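Local atomic coordinates of restriction endonuclease EcoP15I, restriction subunit (Escherichia coli, PDB entry 4ZCF), a protein that cleaves DNA 25-27 base pairs downstream of one of two inversely oriented 5'-CAGCAG-3' sites, as the restriction subunit working together with the Mod subunit. Residues C[167-171]-C[215-219]; C[396-400]-C[487-493]. All coordinates share one frame; numbering follows the deposited sequence.

Interaction 1: residues C[167-171]-C[215-219]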
ATOM      1  N   ILE C 167      -9.571   9.626   3.659  1.00 46.10           N
ATOM      2  CA  ILE C 167      -9.623  10.917   4.361  1.00 45.96           C
ATOM      3  C   ILE C 167      -8.297  11.711   4.235  1.00 50.07           C
ATOM      4  O   ILE C 167      -8.320  12.853   3.764  1.00 49.89           O
ATOM      5  CB  ILE C 167     -10.197  10.791   5.810  1.00 49.03           C
ATOM      6  CG1 ILE C 167     -11.688  10.393   5.755  1.00 48.16           C
ATOM      7  CG2 ILE C 167     -10.026  12.118   6.613  1.00 51.09           C
ATOM      8  CD1 ILE C 167     -12.093   9.388   6.719  1.00 54.23           C
ATOM      9  N   HIS C 168      -7.148  11.084   4.589  1.00 46.91           N
ATOM     10  CA  HIS C 168      -5.818  11.684   4.432  1.00 46.15           C
ATOM     11  C   HIS C 168      -5.683  12.260   3.007  1.00 48.53           C
ATOM     12  O   HIS C 168      -5.507  13.461   2.867  1.00 49.10           O
ATOM     13  CB  HIS C 168      -4.695  10.657   4.716  1.00 47.17           C
ATOM     14  CG  HIS C 168      -3.347  11.113   4.233  1.00 51.04           C
ATOM     15  ND1 HIS C 168      -2.801  10.628   3.055  1.00 53.28           N
ATOM     16  CD2 HIS C 168      -2.531  12.076   4.723  1.00 52.41           C
ATOM     17  CE1 HIS C 168      -1.663  11.285   2.888  1.00 52.29           C
ATOM     18  NE2 HIS C 168      -1.459  12.166   3.868  1.00 52.34           N
ATOM     19  N   ASP C 169      -5.851  11.412   1.970  1.00 43.83           N
ATOM     20  CA  ASP C 169      -5.765  11.770   0.547  1.00 43.17           C
ATOM     21  C   ASP C 169      -6.741  12.846   0.087  1.00 49.51           C
ATOM     22  O   ASP C 169      -6.372  13.657  -0.752  1.00 50.92           O
ATOM     23  CB  ASP C 169      -5.965  10.528  -0.330  1.00 44.00           C
ATOM     24  CG  ASP C 169      -4.964   9.399  -0.137  1.00 46.66           C
ATOM     25  OD1 ASP C 169      -3.915   9.631   0.514  1.00 44.83           O
ATOM     26  OD2 ASP C 169      -5.217   8.294  -0.655  1.00 52.50           O
ATOM     27  N   PHE C 170      -7.996  12.823   0.580  1.00 45.60           N
ATOM     28  CA  PHE C 170      -9.012  13.792   0.192  1.00 44.73           C
ATOM     29  C   PHE C 170      -8.660  15.161   0.775  1.00 48.28           C
ATOM     30  O   PHE C 170      -8.664  16.148   0.048  1.00 47.06           O
ATOM     31  CB  PHE C 170     -10.435  13.319   0.615  1.00 45.65           C
ATOM     32  CG  PHE C 170     -11.564  14.322   0.420  1.00 45.55           C
ATOM     33  CD1 PHE C 170     -12.170  14.482  -0.820  1.00 46.52           C
ATOM     34  CD2 PHE C 170     -12.041  15.076   1.491  1.00 46.79           C
ATOM     35  CE1 PHE C 170     -13.225  15.384  -0.990  1.00 47.49           C
ATOM     36  CE2 PHE C 170     -13.108  15.969   1.325  1.00 48.74           C
ATOM     37  CZ  PHE C 170     -13.678  16.131   0.081  1.00 46.95           C
ATOM     38  N   VAL C 171      -8.355  15.205   2.079  1.00 45.38           N
ATOM     39  CA  VAL C 171      -7.973  16.417   2.799  1.00 45.50           C
ATOM     40  C   VAL C 171      -6.669  17.015   2.185  1.00 52.53           C
ATOM     41  O   VAL C 171      -6.648  18.195   1.826  1.00 51.96           O
ATOM     42  CB  VAL C 171      -7.874  16.122   4.330  1.00 47.76           C
ATOM     43  CG1 VAL C 171      -7.089  17.200   5.070  1.00 47.81           C
ATOM     44  CG2 VAL C 171      -9.258  15.950   4.945  1.00 46.69           C
ATOM     45  N   ALA C 215     -10.296  17.618  10.336  1.00 52.96           N
ATOM     46  CA  ALA C 215      -9.616  17.765   9.060  1.00 51.95           C
ATOM     47  C   ALA C 215     -10.639  17.979   7.932  1.00 54.98           C
ATOM     48  O   ALA C 215     -10.402  18.832   7.071  1.00 56.63           O
ATOM     49  CB  ALA C 215      -8.764  16.552   8.779  1.00 52.38           C
ATOM     50  N   LEU C 216     -11.789  17.243   7.959  1.00 46.82           N
ATOM     51  CA  LEU C 216     -12.852  17.354   6.953  1.00 43.87           C
ATOM     52  C   LEU C 216     -13.645  18.638   7.109  1.00 48.71           C
ATOM     53  O   LEU C 216     -13.996  19.264   6.105  1.00 47.97           O
ATOM     54  CB  LEU C 216     -13.776  16.135   6.945  1.00 42.87           C
ATOM     55  CG  LEU C 216     -13.160  14.802   6.478  1.00 45.44           C
ATOM     56  CD1 LEU C 216     -13.838  13.643   7.114  1.00 44.91           C
ATOM     57  CD2 LEU C 216     -13.209  14.658   4.989  1.00 45.56           C
ATOM     58  N   ARG C 217     -13.892  19.061   8.364  1.00 46.81           N
ATOM     59  CA  ARG C 217     -14.585  20.315   8.655  1.00 46.30           C
ATOM     60  C   ARG C 217     -13.814  21.513   8.051  1.00 52.39           C
ATOM     61  O   ARG C 217     -14.425  22.351   7.386  1.00 52.77           O
ATOM     62  CB  ARG C 217     -14.803  20.475  10.161  1.00 43.67           C
ATOM     63  CG  ARG C 217     -15.534  21.767  10.522  1.00 49.29           C
ATOM     64  CD  ARG C 217     -15.415  22.140  11.978  1.00 55.82           C
ATOM     65  NE  ARG C 217     -16.002  21.128  12.862  1.00 65.86           N
ATOM     66  CZ  ARG C 217     -15.317  20.429  13.762  1.00 72.48           C
ATOM     67  NH1 ARG C 217     -14.013  20.623  13.910  1.00 60.81           N
ATOM     68  NH2 ARG C 217     -15.932  19.542  14.529  1.00 53.74           N
ATOM     69  N   ALA C 218     -12.470  21.545   8.230  1.00 49.96           N
ATOM     70  CA  ALA C 218     -11.543  22.581   7.744  1.00 49.90           C
ATOM     71  C   ALA C 218     -11.455  22.716   6.214  1.00 55.62           C
ATOM     72  O   ALA C 218     -11.018  23.761   5.707  1.00 56.63           O
ATOM     73  CB  ALA C 218     -10.160  22.347   8.320  1.00 50.36           C
ATOM     74  N   VAL C 219     -11.837  21.652   5.485  1.00 51.54           N
ATOM     75  CA  VAL C 219     -11.847  21.601   4.021  1.00 51.11           C
ATOM     76  C   VAL C 219     -13.029  22.463   3.467  1.00 56.81           C
ATOM     77  O   VAL C 219     -13.025  22.834   2.285  1.00 57.10           O
ATOM     78  CB  VAL C 219     -11.850  20.107   3.577  1.00 54.09           C
ATOM     79  CG1 VAL C 219     -12.741  19.832   2.372  1.00 53.70           C
ATOM     80  CG2 VAL C 219     -10.435  19.610   3.336  1.00 53.89           C
TER

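Interaction 2: residues C[396-400]-C[487-493]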
ATOM      1  N   ILE C 396     -33.129  -5.624 -28.703  1.00 71.10           N
ATOM      2  CA  ILE C 396     -33.048  -5.337 -27.265  1.00 69.91           C
ATOM      3  C   ILE C 396     -32.903  -6.688 -26.569  1.00 73.65           C
ATOM      4  O   ILE C 396     -33.715  -7.580 -26.826  1.00 73.72           O
ATOM      5  CB  ILE C 396     -34.321  -4.577 -26.763  1.00 72.45           C
ATOM      6  CG1 ILE C 396     -34.516  -3.243 -27.507  1.00 72.83           C
ATOM      7  CG2 ILE C 396     -34.291  -4.352 -25.242  1.00 72.31           C
ATOM      8  CD1 ILE C 396     -35.926  -3.008 -28.027  1.00 79.57           C
ATOM      9  N   LYS C 397     -31.872  -6.854 -25.715  1.00 69.43           N
ATOM     10  CA  LYS C 397     -31.667  -8.110 -24.987  1.00 68.91           C
ATOM     11  C   LYS C 397     -32.449  -8.090 -23.657  1.00 73.67           C
ATOM     12  O   LYS C 397     -32.080  -7.344 -22.744  1.00 72.66           O
ATOM     13  CB  LYS C 397     -30.178  -8.415 -24.760  1.00 70.54           C
ATOM     14  CG  LYS C 397     -29.942  -9.812 -24.193  1.00 72.02           C
ATOM     15  CD  LYS C 397     -28.526 -10.003 -23.693  1.00 73.16           C
ATOM     16  CE  LYS C 397     -28.316 -11.415 -23.209  1.00 65.96           C
ATOM     17  NZ  LYS C 397     -26.955 -11.608 -22.645  1.00 62.79           N
ATOM     18  N   PRO C 398     -33.544  -8.886 -23.531  1.00 70.92           N
ATOM     19  CA  PRO C 398     -34.304  -8.876 -22.271  1.00 70.22           C
ATOM     20  C   PRO C 398     -33.708  -9.795 -21.214  1.00 73.36           C
ATOM     21  O   PRO C 398     -32.997 -10.750 -21.531  1.00 72.82           O
ATOM     22  CB  PRO C 398     -35.704  -9.322 -22.696  1.00 72.11           C
ATOM     23  CG  PRO C 398     -35.520 -10.078 -23.977  1.00 76.68           C
ATOM     24  CD  PRO C 398     -34.131  -9.833 -24.506  1.00 72.34           C
ATOM     25  N   LEU C 399     -33.984  -9.491 -19.947  1.00 69.86           N
ATOM     26  CA  LEU C 399     -33.492 -10.286 -18.826  1.00 68.77           C
ATOM     27  C   LEU C 399     -34.633 -10.625 -17.862  1.00 69.38           C
ATOM     28  O   LEU C 399     -35.547  -9.818 -17.674  1.00 68.15           O
ATOM     29  CB  LEU C 399     -32.343  -9.569 -18.058  1.00 68.92           C
ATOM     30  CG  LEU C 399     -31.113  -9.023 -18.836  1.00 73.96           C
ATOM     31  CD1 LEU C 399     -30.192  -8.246 -17.913  1.00 73.96           C
ATOM     32  CD2 LEU C 399     -30.307 -10.133 -19.510  1.00 76.66           C
ATOM     33  N   THR C 400     -34.560 -11.826 -17.261  1.00 64.01           N
ATOM     34  CA  THR C 400     -35.481 -12.315 -16.236  1.00 63.26           C
ATOM     35  C   THR C 400     -34.645 -12.524 -14.977  1.00 65.22           C
ATOM     36  O   THR C 400     -33.593 -13.176 -15.027  1.00 63.66           O
ATOM     37  CB  THR C 400     -36.264 -13.581 -16.687  1.00 68.65           C
ATOM     38  OG1 THR C 400     -37.188 -13.221 -17.718  1.00 68.51           O
ATOM     39  CG2 THR C 400     -37.047 -14.232 -15.541  1.00 63.11           C
ATOM     40  N   LEU C 487     -21.393  -7.395 -19.517  1.00 75.94           N
ATOM     41  CA  LEU C 487     -21.391  -8.761 -20.026  1.00 75.22           C
ATOM     42  C   LEU C 487     -22.819  -9.247 -20.229  1.00 78.56           C
ATOM     43  O   LEU C 487     -23.141  -9.676 -21.331  1.00 78.16           O
ATOM     44  CB  LEU C 487     -20.606  -9.698 -19.094  1.00 75.11           C
ATOM     45  CG  LEU C 487     -19.127  -9.357 -18.896  1.00 80.02           C
ATOM     46  CD1 LEU C 487     -18.568 -10.053 -17.669  1.00 80.37           C
ATOM     47  CD2 LEU C 487     -18.303  -9.699 -20.134  1.00 82.24           C
ATOM     48  N   LEU C 488     -23.692  -9.110 -19.200  1.00 74.60           N
ATOM     49  CA  LEU C 488     -25.106  -9.507 -19.256  1.00 74.11           C
ATOM     50  C   LEU C 488     -25.901  -8.832 -20.373  1.00 76.94           C
ATOM     51  O   LEU C 488     -26.827  -9.447 -20.901  1.00 77.26           O
ATOM     52  CB  LEU C 488     -25.825  -9.247 -17.917  1.00 74.29           C
ATOM     53  CG  LEU C 488     -25.856 -10.359 -16.858  1.00 79.05           C
ATOM     54  CD1 LEU C 488     -26.688  -9.913 -15.650  1.00 78.75           C
ATOM     55  CD2 LEU C 488     -26.410 -11.692 -17.421  1.00 81.02           C
ATOM     56  N   LEU C 489     -25.572  -7.572 -20.706  1.00 72.08           N
ATOM     57  CA  LEU C 489     -26.280  -6.806 -21.734  1.00 71.96           C
ATOM     58  C   LEU C 489     -25.788  -7.119 -23.158  1.00 77.09           C
ATOM     59  O   LEU C 489     -26.471  -6.780 -24.130  1.00 77.14           O
ATOM     60  CB  LEU C 489     -26.225  -5.289 -21.427  1.00 71.87           C
ATOM     61  CG  LEU C 489     -26.698  -4.837 -20.023  1.00 75.79           C
ATOM     62  CD1 LEU C 489     -26.087  -3.512 -19.631  1.00 76.00           C
ATOM     63  CD2 LEU C 489     -28.185  -4.737 -19.944  1.00 76.41           C
ATOM     64  N   SER C 490     -24.619  -7.784 -23.272  1.00 74.42           N
ATOM     65  CA  SER C 490     -23.982  -8.181 -24.531  1.00 74.62           C
ATOM     66  C   SER C 490     -24.738  -9.320 -25.205  1.00 79.04           C
ATOM     67  O   SER C 490     -24.921 -10.391 -24.618  1.00 77.98           O
ATOM     68  CB  SER C 490     -22.522  -8.575 -24.297  1.00 78.89           C
ATOM     69  OG  SER C 490     -21.883  -9.074 -25.463  1.00 89.50           O
ATOM     70  N   LEU C 491     -25.139  -9.089 -26.465  1.00 76.83           N
ATOM     71  CA  LEU C 491     -25.867 -10.052 -27.289  1.00 77.13           C
ATOM     72  C   LEU C 491     -24.979 -11.231 -27.746  1.00 83.32           C
ATOM     73  O   LEU C 491     -25.474 -12.183 -28.363  1.00 83.66           O
ATOM     74  CB  LEU C 491     -26.543  -9.333 -28.469  1.00 77.07           C
ATOM     75  CG  LEU C 491     -27.907  -8.687 -28.167  1.00 81.94           C
ATOM     76  CD1 LEU C 491     -27.756  -7.322 -27.482  1.00 82.34           C
ATOM     77  CD2 LEU C 491     -28.711  -8.513 -29.430  1.00 83.88           C
ATOM     78  N   ASP C 492     -23.677 -11.188 -27.394  1.00 79.93           N
ATOM     79  CA  ASP C 492     -22.711 -12.241 -27.686  1.00 79.71           C
ATOM     80  C   ASP C 492     -22.897 -13.453 -26.752  1.00 82.88           C
ATOM     81  O   ASP C 492     -22.696 -14.580 -27.203  1.00 82.73           O
ATOM     82  CB  ASP C 492     -21.290 -11.696 -27.575  1.00 80.54           C
ATOM     83  N   ASN C 493     -23.268 -13.231 -25.461  1.00 79.01           N
ATOM     84  CA  ASN C 493     -23.469 -14.319 -24.486  1.00 78.70           C
ATOM     85  C   ASN C 493     -24.946 -14.720 -24.254  1.00 82.85           C
ATOM     86  O   ASN C 493     -25.816 -13.843 -24.181  1.00 81.98           O
ATOM     87  CB  ASN C 493     -22.730 -14.074 -23.170  1.00 77.99           C
ATOM     88  CG  ASN C 493     -23.238 -12.900 -22.399  1.00 97.28           C
ATOM     89  OD1 ASN C 493     -24.096 -13.031 -21.523  1.00 91.03           O
ATOM     90  ND2 ASN C 493     -22.718 -11.729 -22.720  1.00 89.37           N
TER

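Interaction 1: residues C[167-171]-C[215-219]
Leu216 sends its two methyl groups to different partners on the 167-171 helix. CD1 lies 4.1 Å from CG1 of Ile167, the two side chains crossing at about a right angle, and the CG2 branch of Ile167 is at the same distance from both CG and CD1 of Leu216. Among the other aliphatic pairs, Val171 CG2 meets Ala215 CB at 3.9 Å and sits 4.2 Å from CG2 of Val219. With CG2 of Val171 beside its own backbone N and opposite its carbonyl carbon, this methyl also approaches the backbone of the partner, 3.8 Å from the Ala215 O atom.

The aromatic contribution comes from Phe170, whose first torsion, with CG anti to the backbone N (chi1 173°), carries the ring out to the methyls of Leu216 and Val219. Leu216 CD2 is 3.7 Å from Phe170 CD2, and Val219 CG1 is 4.0 Å from Phe170 CE2; both methyls approach the ring obliquely.

Helices 165-172 and 212-217 pack on the first parallel sheet of the helicase-like region, which has RecA-like strand order. The evidence is that Phe170 and Leu216 both touch Ile111 of strand 109-113 and Leu184 of strand 180-186.

Polar bonding runs elsewhere. No hydrogen bond joins the segments, and Phe170 O accepts from Lys109 NZ.

Interaction 2: residues C[396-400]-C[487-493]
Lys397 NZ stands above the carbonyl planes of Leu488 and Ser490, 43° out of the first and 42° out of the second, whereas its approach to the Asn493 carbonyl is less tilted. The other flat group is the Asn493 amide: OD1 lies 3.4 Å from Lys397 NZ, and the modelled ND2 has Leu487 O in its amide plane at an unusually short, doubtful distance. As modelled, Asn493 ND2 and Ser490 N reach Leu487 O from opposite faces of its carbonyl plane.

The setting is the second RecA-like sheet, where the lead-in to strand 399-404 meets the turn between helix 485-488 and the adjacent strand 497-501. Lys397 reaches across fully extended (chi1 -171°, with the later torsions also near 180°). Its NZ bonds Leu488 O at 2.8 Å, Asn493 O at 2.9 Å and Ser490 O at 3.1 Å, and Arg495 O is a further acceptor. This ring of carbonyl dipoles probably favours the charged ammonium in a buried position. A methionine in its place would probably leave these carbonyls without their shared donor and the type I turn from Ser490 to Asn493 freer to shift.

Aliphatic groups border the polar group. Leu399 CD1 lies 4.5 Å from Leu488 CB, and its other methyl, CD2, rests 3.8 Å from Leu488 O, the same oxygen that accepts from Lys397 NZ. Near the root of the lysine, Leu491 CD1 comes within 3.8 Å of Lys397 CB.

In the fold
Followed from the N terminus, interaction 1 comes first: it closes a loop of 43 residues that contains strand 180-186 and joins the helices preceding that strand and strand 222-226. Interaction 2 opens later and closes a loop of 86 residues, including helices 421-434, 445-455 and 475-483. The two loops run in series, so they neither nest nor cross. Interaction 1 packs helices on one parallel sheet; interaction 2 involves the lead-in and start of strand 399-404 of the other. Both sheets have the strand order 3-4-2-5-6-1-7, evidence for paired RecA-like domains. The centres of interactions 1 and 2 are about 42 Å apart. In interaction 2 the Leu489 side chain is about 10 Å from bound AMP, without direct contact.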